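Local structure of MgGH51 (Meripilus giganteus, 6ZPV) at residues S573-Q579 with K600-T606. The protein hydrolyses alpha-L-arabinofuranosidic linkages as a GH51 glycosidase, probably releasing terminal arabinofuranose from plant cell-wall arabinoxylan and related polysaccharides. Numbering follows the deposited sequence.
With SO4 (sulfate ion), chain H.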
ATOM      1  N   SER A 573     -22.402  27.074  16.926  1.00 14.54           N
ATOM      2  CA  SER A 573     -21.958  26.734  18.274  1.00 15.23           C
ATOM      3  C   SER A 573     -21.040  27.814  18.828  1.00 14.12           C
ATOM      4  O   SER A 573     -20.311  28.459  18.127  1.00 15.53           O
ATOM      5  CB  SER A 573     -21.314  25.377  18.259  1.00 14.82           C
ATOM      6  OG  SER A 573     -20.199  25.282  17.389  1.00 15.32           O
ATOM      7  N   SER A 574     -21.092  27.948  20.173  1.00 15.47           N
ATOM      8  CA  SER A 574     -20.297  28.938  20.929  1.00 16.34           C
ATOM      9  C   SER A 574     -18.866  28.493  21.137  1.00 14.88           C
ATOM     10  O   SER A 574     -18.048  29.303  21.562  1.00 16.53           O
ATOM     11  CB  SER A 574     -21.002  29.245  22.286  1.00 22.10           C
ATOM     12  OG  SER A 574     -22.206  29.944  21.968  1.00 29.61           O
ATOM     13  N   THR A 575     -18.613  27.182  20.969  1.00 14.54           N
ATOM     14  CA  THR A 575     -17.266  26.617  21.013  1.00 15.51           C
ATOM     15  C   THR A 575     -17.074  25.696  19.812  1.00 14.48           C
ATOM     16  O   THR A 575     -18.052  25.279  19.171  1.00 15.59           O
ATOM     17  CB  THR A 575     -17.015  25.839  22.321  1.00 15.92           C
ATOM     18  OG1 THR A 575     -17.899  24.713  22.351  1.00 18.66           O
ATOM     19  CG2 THR A 575     -17.174  26.687  23.550  1.00 18.10           C
ATOM     20  N   GLY A 576     -15.838  25.437  19.494  1.00 14.24           N
ATOM     21  CA  GLY A 576     -15.454  24.515  18.429  1.00 15.51           C
ATOM     22  C   GLY A 576     -14.167  23.791  18.827  1.00 14.64           C
ATOM     23  O   GLY A 576     -13.497  24.202  19.824  1.00 17.03           O
ATOM     24  N   THR A 577     -13.817  22.761  18.071  1.00 12.61           N
ATOM     25  CA  THR A 577     -12.550  22.128  18.220  1.00 12.73           C
ATOM     26  C   THR A 577     -11.554  22.707  17.223  1.00 12.19           C
ATOM     27  O   THR A 577     -11.941  23.139  16.133  1.00 14.01           O
ATOM     28  CB  THR A 577     -12.635  20.619  18.116  1.00 14.45           C
ATOM     29  OG1 THR A 577     -12.928  20.358  16.757  1.00 16.72           O
ATOM     30  CG2 THR A 577     -13.631  20.002  19.083  1.00 14.30           C
ATOM     31  N   LEU A 578     -10.282  22.719  17.626  1.00 12.13           N
ATOM     32  CA  LEU A 578      -9.161  23.142  16.801  1.00 11.85           C
ATOM     33  C   LEU A 578      -8.143  22.012  16.752  1.00 11.60           C
ATOM     34  O   LEU A 578      -7.713  21.527  17.822  1.00 13.56           O
ATOM     35  CB  LEU A 578      -8.526  24.418  17.370  1.00 12.43           C
ATOM     36  CG  LEU A 578      -7.231  24.886  16.703  1.00 12.71           C
ATOM     37  CD1 LEU A 578      -7.405  25.260  15.231  1.00 13.41           C
ATOM     38  CD2 LEU A 578      -6.579  26.039  17.480  1.00 14.69           C
ATOM     39  N   GLN A 579      -7.696  21.640  15.568  1.00 12.06           N
ATOM     40  CA  GLN A 579      -6.598  20.662  15.378  1.00 11.95           C
ATOM     41  C   GLN A 579      -5.566  21.349  14.514  1.00 11.49           C
ATOM     42  O   GLN A 579      -5.920  21.834  13.453  1.00 13.37           O
ATOM     43  CB  GLN A 579      -7.141  19.394  14.680  1.00 12.80           C
ATOM     44  CG  GLN A 579      -8.276  18.734  15.435  1.00 14.56           C
ATOM     45  CD  GLN A 579      -8.965  17.651  14.639  1.00 13.99           C
ATOM     46  OE1 GLN A 579     -10.130  17.835  14.091  1.00 18.67           O
ATOM     47  NE2 GLN A 579      -8.325  16.558  14.598  1.00 14.48           N
ATOM     48  N   LYS A 600      -1.917  18.904  17.383  1.00 13.89           N
ATOM     49  CA  LYS A 600      -2.417  19.296  18.702  1.00 14.58           C
ATOM     50  C   LYS A 600      -3.878  19.650  18.579  1.00 14.93           C
ATOM     51  O   LYS A 600      -4.276  20.396  17.679  1.00 14.24           O
ATOM     52  CB  LYS A 600      -1.601  20.479  19.237  1.00 18.39           C
ATOM     53  CG  LYS A 600      -0.076  20.255  19.230  1.00 30.18           C
ATOM     54  CD  LYS A 600       0.571  19.031  19.839  1.00 44.15           C
ATOM     55  CE  LYS A 600       2.088  18.927  19.672  1.00 47.63           C
ATOM     56  NZ  LYS A 600       2.622  18.034  20.745  1.00 57.32           N
ATOM     57  N   THR A 601      -4.681  19.125  19.496  1.00 15.70           N
ATOM     58  CA  THR A 601      -6.123  19.333  19.553  1.00 14.40           C
ATOM     59  C   THR A 601      -6.513  20.159  20.795  1.00 13.61           C
ATOM     60  O   THR A 601      -5.949  19.933  21.880  1.00 17.61           O
ATOM     61  CB  THR A 601      -6.928  18.035  19.490  1.00 17.04           C
ATOM     62  OG1 THR A 601      -6.559  17.287  18.308  1.00 20.74           O
ATOM     63  CG2 THR A 601      -8.423  18.245  19.554  1.00 19.10           C
ATOM     64  N   SER A 602      -7.431  21.075  20.601  1.00 13.40           N
ATOM     65  CA  SER A 602      -7.935  21.946  21.674  1.00 13.65           C
ATOM     66  C   SER A 602      -9.376  22.317  21.400  1.00 13.61           C
ATOM     67  O   SER A 602      -9.895  22.049  20.315  1.00 14.00           O
ATOM     68  CB  SER A 602      -7.041  23.169  21.802  1.00 14.09           C
ATOM     69  OG  SER A 602      -7.045  23.932  20.605  1.00 13.72           O
ATOM     70  N   THR A 603      -9.979  23.039  22.353  1.00 14.10           N
ATOM     71  CA  THR A 603     -11.292  23.690  22.175  1.00 12.83           C
ATOM     72  C   THR A 603     -11.107  25.182  22.299  1.00 11.84           C
ATOM     73  O   THR A 603     -10.316  25.668  23.136  1.00 12.39           O
ATOM     74  CB  THR A 603     -12.341  23.110  23.121  1.00 14.52           C
ATOM     75  OG1 THR A 603     -11.855  22.987  24.477  1.00 16.80           O
ATOM     76  CG2 THR A 603     -12.675  21.703  22.679  1.00 18.22           C
ATOM     77  N   ILE A 604     -11.870  25.920  21.516  1.00 13.63           N
ATOM     78  CA  ILE A 604     -11.781  27.385  21.396  1.00 13.77           C
ATOM     79  C   ILE A 604     -13.182  27.964  21.363  1.00 13.97           C
ATOM     80  O   ILE A 604     -14.173  27.299  20.962  1.00 14.39           O
ATOM     81  CB  ILE A 604     -10.987  27.791  20.136  1.00 13.34           C
ATOM     82  CG1 ILE A 604     -11.629  27.235  18.878  1.00 16.02           C
ATOM     83  CG2 ILE A 604      -9.489  27.471  20.275  1.00 13.90           C
ATOM     84  CD1 ILE A 604     -11.139  27.872  17.612  1.00 17.99           C
ATOM     85  N   GLY A 605     -13.266  29.252  21.680  1.00 12.77           N
ATOM     86  CA  GLY A 605     -14.491  29.996  21.448  1.00 13.53           C
ATOM     87  C   GLY A 605     -14.772  30.253  19.984  1.00 14.66           C
ATOM     88  O   GLY A 605     -13.835  30.555  19.222  1.00 15.51           O
ATOM     89  N   THR A 606     -16.027  30.202  19.523  0.50 13.98           N
ATOM     90  CA  THR A 606     -16.342  30.471  18.096  0.50 14.45           C
ATOM     91  C   THR A 606     -17.482  31.510  17.989  0.50 17.83           C
ATOM     92  O   THR A 606     -17.224  32.653  18.058  0.50 22.40           O
ATOM     93  CB  THR A 606     -16.451  29.122  17.359  0.50 13.79           C
ATOM     94  OG1 THR A 606     -17.276  28.179  18.055  0.50 15.57           O
ATOM     95  CG2 THR A 606     -15.092  28.455  17.184  0.50 14.62           C
TER
HETATM   96  S   SO4 H 718     -24.062  26.186  21.991  0.79 23.44           S
HETATM   97  O1  SO4 H 718     -24.771  25.868  20.787  1.00 48.82           O
HETATM   98  O2  SO4 H 718     -22.641  25.974  21.692  1.00 30.05           O
HETATM   99  O3  SO4 H 718     -24.184  27.622  22.133  1.00 51.47           O
HETATM  100  O4  SO4 H 718     -24.656  25.618  23.101  1.00 22.27           O
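An antiparallel strand pair at the margin of the C-terminal beta domain joins 575-579 to an edge strand of its sheet, 600-605. Gly576 and Ile604 form one hydrogen-bonded pair, each N reaching the other's O over 2.9 Å, and Leu578 and Ser602 form the next: Leu578 N meets Ser602 O at 2.8 Å, nearly straight (172°). On the face with Leu578, its CB lies 3.6 Å from Ser602 OG; with CG anti to the backbone N (chi1 173°), the branch stands out from the sheet, and CD2 reaches Ile604 CG2 only loosely (4.3 Å). Thr577 and Thr603 touch methyl to methyl on the other face, where the CG of Gln579 runs alongside Thr601 OG1.

Beyond these pairs, Thr606 grips the chain entering the strand. Its N donates to Ser574 O, and its OG1 to Ser573 O (3.0 Å), each well above the plane of its carbonyl acceptor. Ser573 OG, held between its backbone N and carbonyl carbon (chi1 59°), donates in turn to Thr575 O at 2.8 Å and also hydrogen-bonds to Thr625 N in strand 618-625. With an alanine in place of Ser573, Thr575 O would probably lose this donor and Thr625 N its side-chain partner, leaving the strand entry less firmly fixed. At the exposed Ser574, the backbone N donates to O2 of a sulfate ion, probably from the crystallisation liquor, at 2.9 Å. With strand 618-625 flanking 575-582 on its other edge, the pair completes one end of the antiparallel sheet, characteristic of the C-terminal beta-sandwich domain of GH51 arabinofuranosidases.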